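Local coordinates for phenylalanyl-tRNA synthetase beta chain (PDB 2CXI), which forms, with the alpha subunit, the tetrameric ligase that joins phenylalanine to its tRNA using ATP, this N-terminal fragment including the B3/4 and B5 domains, at residues Asp277-Asp288 and Gly319-Asp330. Numbering follows the deposited sequence.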
loop_
_atom_site.group_PDB
_atom_site.type_symbol
_atom_site.label_atom_id
_atom_site.label_comp_id
_atom_site.label_asym_id
_atom_site.label_seq_id
_atom_site.Cartn_x
_atom_site.Cartn_y
_atom_site.Cartn_z
ATOM N N ASP A 277 -20.667 10.714 12.021
ATOM C CA ASP A 277 -21.653 9.756 12.518
ATOM C C ASP A 277 -22.990 10.455 12.584
ATOM O O ASP A 277 -23.202 11.285 13.467
ATOM C CB ASP A 277 -21.235 9.323 13.910
ATOM C CG ASP A 277 -22.208 8.312 14.547
ATOM O OD1 ASP A 277 -23.279 7.966 13.976
ATOM O OD2 ASP A 277 -21.946 7.837 15.657
ATOM N N LEU A 278 -23.903 10.115 11.671
ATOM C CA LEU A 278 -25.184 10.796 11.618
ATOM C C LEU A 278 -26.323 9.929 12.169
ATOM O O LEU A 278 -27.480 10.151 11.837
ATOM C CB LEU A 278 -25.473 11.231 10.199
ATOM C CG LEU A 278 -24.509 12.297 9.641
ATOM C CD1 LEU A 278 -24.960 12.589 8.216
ATOM C CD2 LEU A 278 -24.514 13.614 10.444
ATOM N N THR A 279 -25.981 8.945 13.013
ATOM C CA THR A 279 -26.995 8.163 13.723
ATOM C C THR A 279 -27.962 9.112 14.470
ATOM O O THR A 279 -27.510 9.953 15.263
ATOM C CB THR A 279 -26.288 7.290 14.770
ATOM O OG1 THR A 279 -25.420 6.379 14.104
ATOM C CG2 THR A 279 -27.286 6.406 15.539
ATOM N N PRO A 280 -29.270 8.977 14.244
ATOM C CA PRO A 280 -30.233 9.865 14.907
ATOM C C PRO A 280 -30.028 9.841 16.408
ATOM O O PRO A 280 -29.616 8.815 16.963
ATOM C CB PRO A 280 -31.602 9.320 14.457
ATOM C CG PRO A 280 -31.296 8.587 13.182
ATOM C CD PRO A 280 -29.936 8.011 13.354
ATOM N N LYS A 281 -30.216 10.978 17.056
ATOM C CA LYS A 281 -30.188 11.009 18.508
ATOM C C LYS A 281 -31.569 10.687 19.104
ATOM O O LYS A 281 -32.599 10.752 18.419
ATOM C CB LYS A 281 -29.639 12.311 19.014
ATOM C CG LYS A 281 -28.183 12.549 18.579
ATOM C CD LYS A 281 -27.827 14.004 18.814
ATOM C CE LYS A 281 -26.355 14.282 18.568
ATOM N NZ LYS A 281 -25.984 15.531 19.307
ATOM N N GLU A 282 -31.562 10.272 20.358
ATOM C CA GLU A 282 -32.784 9.741 20.984
ATOM C C GLU A 282 -33.183 10.517 22.231
ATOM O O GLU A 282 -32.324 11.008 22.982
ATOM C CB GLU A 282 -32.613 8.242 21.296
ATOM C CG GLU A 282 -32.344 7.451 20.026
ATOM C CD GLU A 282 -32.188 5.951 20.241
ATOM O OE1 GLU A 282 -31.837 5.526 21.369
ATOM O OE2 GLU A 282 -32.434 5.209 19.264
ATOM N N PHE A 283 -34.499 10.594 22.442
ATOM C CA PHE A 283 -35.096 11.192 23.624
ATOM C C PHE A 283 -36.480 10.574 23.852
ATOM O O PHE A 283 -37.138 10.145 22.920
ATOM C CB PHE A 283 -35.263 12.705 23.445
ATOM C CG PHE A 283 -35.212 13.483 24.746
ATOM C CD1 PHE A 283 -33.980 13.851 25.306
ATOM C CD2 PHE A 283 -36.398 13.866 25.398
ATOM C CE1 PHE A 283 -33.929 14.580 26.514
ATOM C CE2 PHE A 283 -36.352 14.611 26.616
ATOM C CZ PHE A 283 -35.130 14.960 27.165
ATOM N N GLU A 284 -36.918 10.554 25.108
ATOM C CA GLU A 284 -38.230 10.018 25.461
ATOM C C GLU A 284 -38.989 11.037 26.285
ATOM O O GLU A 284 -38.434 11.629 27.210
ATOM C CB GLU A 284 -38.085 8.719 26.265
ATOM C CG GLU A 284 -37.287 7.636 25.565
ATOM C CD GLU A 284 -37.489 6.254 26.199
ATOM O OE1 GLU A 284 -38.474 6.087 26.965
ATOM O OE2 GLU A 284 -36.688 5.337 25.910
ATOM N N VAL A 285 -40.247 11.257 25.940
ATOM C CA VAL A 285 -41.082 12.186 26.700
ATOM C C VAL A 285 -42.495 11.596 26.907
ATOM O O VAL A 285 -43.057 10.956 26.020
ATOM C CB VAL A 285 -41.148 13.615 26.027
ATOM C CG1 VAL A 285 -41.976 13.582 24.762
ATOM C CG2 VAL A 285 -41.660 14.678 27.020
ATOM N N GLU A 286 -43.061 11.843 28.078
ATOM C CA GLU A 286 -44.467 11.476 28.365
ATOM C C GLU A 286 -45.368 12.505 27.696
ATOM O O GLU A 286 -45.220 13.687 27.953
ATOM C CB GLU A 286 -44.689 11.530 29.896
ATOM C CG GLU A 286 -43.958 10.425 30.653
ATOM C CD GLU A 286 -44.537 9.056 30.342
ATOM O OE1 GLU A 286 -45.663 8.989 29.776
ATOM O OE2 GLU A 286 -43.868 8.042 30.641
ATOM N N LEU A 287 -46.315 12.077 26.862
ATOM C CA LEU A 287 -47.175 13.046 26.159
ATOM C C LEU A 287 -48.067 13.869 27.100
ATOM O O LEU A 287 -48.451 14.999 26.793
ATOM C CB LEU A 287 -48.005 12.363 25.089
ATOM C CG LEU A 287 -47.108 11.793 23.977
ATOM C CD1 LEU A 287 -47.857 10.793 23.163
ATOM C CD2 LEU A 287 -46.557 12.887 23.086
ATOM N N ASP A 288 -48.373 13.313 28.267
ATOM C CA ASP A 288 -49.167 14.088 29.220
ATOM C C ASP A 288 -48.344 15.233 29.847
ATOM O O ASP A 288 -48.915 16.239 30.228
ATOM C CB ASP A 288 -49.880 13.200 30.239
ATOM C CG ASP A 288 -51.136 13.865 30.806
ATOM O OD1 ASP A 288 -52.147 14.083 30.079
ATOM O OD2 ASP A 288 -51.168 14.236 31.978
ATOM N N GLY A 319 -49.011 6.375 25.866
ATOM C CA GLY A 319 -48.840 7.788 26.223
ATOM C C GLY A 319 -47.403 8.304 26.294
ATOM O O GLY A 319 -47.177 9.485 26.595
ATOM N N ARG A 320 -46.415 7.455 26.040
ATOM C CA ARG A 320 -45.055 7.992 25.978
ATOM C C ARG A 320 -44.356 7.879 24.639
ATOM O O ARG A 320 -44.440 6.855 23.958
ATOM C CB ARG A 320 -44.174 7.573 27.153
ATOM C CG ARG A 320 -43.575 6.204 27.123
ATOM C CD ARG A 320 -42.145 6.197 27.682
ATOM N NE ARG A 320 -41.915 7.270 28.657
ATOM C CZ ARG A 320 -40.735 7.562 29.197
ATOM N NH1 ARG A 320 -39.661 6.867 28.858
ATOM N NH2 ARG A 320 -40.624 8.552 30.068
ATOM N N ALA A 321 -43.730 8.989 24.243
ATOM C CA ALA A 321 -43.168 9.130 22.918
ATOM C C ALA A 321 -41.672 8.815 22.957
ATOM O O ALA A 321 -40.894 9.469 23.662
ATOM C CB ALA A 321 -43.445 10.531 22.381
ATOM N N LYS A 322 -41.287 7.775 22.226
ATOM C CA LYS A 322 -39.871 7.528 21.941
ATOM C C LYS A 322 -39.500 8.343 20.682
ATOM O O LYS A 322 -40.075 8.152 19.614
ATOM C CB LYS A 322 -39.626 6.033 21.725
ATOM C CG LYS A 322 -39.640 5.188 23.013
ATOM C CD LYS A 322 -39.219 3.714 22.697
ATOM C CE LYS A 322 -38.419 3.112 23.851
ATOM N NZ LYS A 322 -37.287 2.199 23.380
ATOM N N LEU A 323 -38.560 9.267 20.833
ATOM C CA LEU A 323 -38.241 10.233 19.758
ATOM C C LEU A 323 -36.861 9.965 19.196
ATOM O O LEU A 323 -35.979 9.559 19.936
ATOM C CB LEU A 323 -38.220 11.658 20.316
ATOM C CG LEU A 323 -39.475 12.081 21.085
ATOM C CD1 LEU A 323 -39.227 13.465 21.745
ATOM C CD2 LEU A 323 -40.665 12.090 20.128
ATOM N N LYS A 324 -36.700 10.212 17.900
ATOM C CA LYS A 324 -35.379 10.356 17.310
ATOM C C LYS A 324 -35.323 11.759 16.677
ATOM O O LYS A 324 -36.318 12.235 16.170
ATOM C CB LYS A 324 -35.121 9.279 16.249
ATOM C CG LYS A 324 -34.966 7.876 16.852
ATOM C CD LYS A 324 -34.652 6.878 15.806
ATOM C CE LYS A 324 -34.590 5.501 16.463
ATOM N NZ LYS A 324 -34.676 4.483 15.402
ATOM N N TYR A 325 -34.150 12.379 16.707
ATOM C CA TYR A 325 -33.958 13.684 16.076
ATOM C C TYR A 325 -32.595 13.749 15.393
ATOM O O TYR A 325 -31.709 12.907 15.677
ATOM C CB TYR A 325 -34.171 14.809 17.114
ATOM C CG TYR A 325 -33.188 14.805 18.292
ATOM C CD1 TYR A 325 -33.453 14.069 19.456
ATOM C CD2 TYR A 325 -32.019 15.560 18.245
ATOM C CE1 TYR A 325 -32.573 14.100 20.573
ATOM C CE2 TYR A 325 -31.132 15.597 19.324
ATOM C CZ TYR A 325 -31.409 14.869 20.488
ATOM O OH TYR A 325 -30.507 14.914 21.548
ATOM N N PRO A 326 -32.425 14.701 14.464
ATOM C CA PRO A 326 -31.224 14.747 13.595
ATOM C C PRO A 326 -29.933 14.920 14.395
ATOM O O PRO A 326 -29.928 15.613 15.419
ATOM C CB PRO A 326 -31.451 15.995 12.742
ATOM C CG PRO A 326 -32.937 16.226 12.782
ATOM C CD PRO A 326 -33.391 15.778 14.131
ATOM N N ALA A 327 -28.856 14.264 13.947
ATOM C CA ALA A 327 -27.543 14.337 14.620
ATOM C C ALA A 327 -26.902 15.720 14.483
ATOM O O ALA A 327 -25.880 15.982 15.126
ATOM C CB ALA A 327 -26.582 13.274 14.029
ATOM N N PHE A 328 -27.476 16.587 13.638
ATOM C CA PHE A 328 -27.006 18.003 13.523
ATOM C C PHE A 328 -27.500 18.933 14.680
ATOM O O PHE A 328 -27.131 20.114 14.737
ATOM C CB PHE A 328 -27.270 18.598 12.111
ATOM C CG PHE A 328 -28.741 18.680 11.708
ATOM C CD1 PHE A 328 -29.196 17.954 10.618
ATOM C CD2 PHE A 328 -29.647 19.520 12.379
ATOM C CE1 PHE A 328 -30.532 18.004 10.219
ATOM C CE2 PHE A 328 -30.983 19.611 11.976
ATOM C CZ PHE A 328 -31.441 18.843 10.897
ATOM N N ARG A 329 -28.320 18.375 15.594
ATOM C CA ARG A 329 -28.782 19.093 16.793
ATOM C C ARG A 329 -28.100 18.553 18.041
ATOM O O ARG A 329 -27.903 17.338 18.180
ATOM C CB ARG A 329 -30.298 18.940 16.990
ATOM C CG ARG A 329 -31.205 19.627 15.955
ATOM C CD ARG A 329 -32.647 19.562 16.352
ATOM N NE ARG A 329 -32.973 20.290 17.595
ATOM C CZ ARG A 329 -34.238 20.487 17.996
ATOM N NH1 ARG A 329 -35.245 19.980 17.267
ATOM N NH2 ARG A 329 -34.503 21.158 19.111
ATOM N N ASP A 330 -27.714 19.446 18.937
ATOM C CA ASP A 330 -27.245 19.019 20.238
ATOM C C ASP A 330 -27.809 19.917 21.354
ATOM O O ASP A 330 -27.278 19.938 22.466
ATOM C CB ASP A 330 -25.695 18.884 20.287
ATOM C CG ASP A 330 -24.974 20.231 20.452
ATOM O OD1 ASP A 330 -25.635 21.308 20.300
ATOM O OD2 ASP A 330 -23.740 20.301 20.729
HETATM O O HOH W 1 -29.086 12.363 11.749
HETATM O O HOH W 2 -23.685 15.369 17.229
HETATM O O HOH W 3 -30.394 12.821 23.139
HETATM O O HOH W 4 -48.253 10.709 29.002
#
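One face of the Tyr-325 ring carries Lys-281, whose CB lies 3.7 Å from the ring centroid in a CH-pi contact; Phe-283 CB and Arg-329 O stand at the ring's edge. Tyr-325 CG sits between its own backbone N and carbonyl carbon (chi1 62°), which swings the ring under Lys-281. Beyond the ring the extended lysine reaches on, and its NZ donates to Arg-329 O at 2.9 Å. A water joins Tyr-325 OH to Glu-282 O. A leucine in place of this tyrosine would probably leave that water without its hydroxyl partner and the lysine chain without a flat surface to lie on. On the opposite sheet face, the Arg-320 guanidinium has Glu-286 OE2 and Glu-284 OE1 at its edge. Its NE donates to Glu-286 OE2 at 2.9 Å, from above the carboxylate plane; the Glu-284 bridge is less surely placed. Paired backbone bonds link Lys-281 with Tyr-325, Phe-283 with Leu-323 and Val-285 with Ala-321. Leu-323 and Leu-287 pack on helix 300-309. This antiparallel pairing belongs to the B5 domain's three-stranded sheet, with 320-325 in the middle: its apolar face meets that helix, while its other face carries acidic side chains beside basic ones, so their charges probably offset one another.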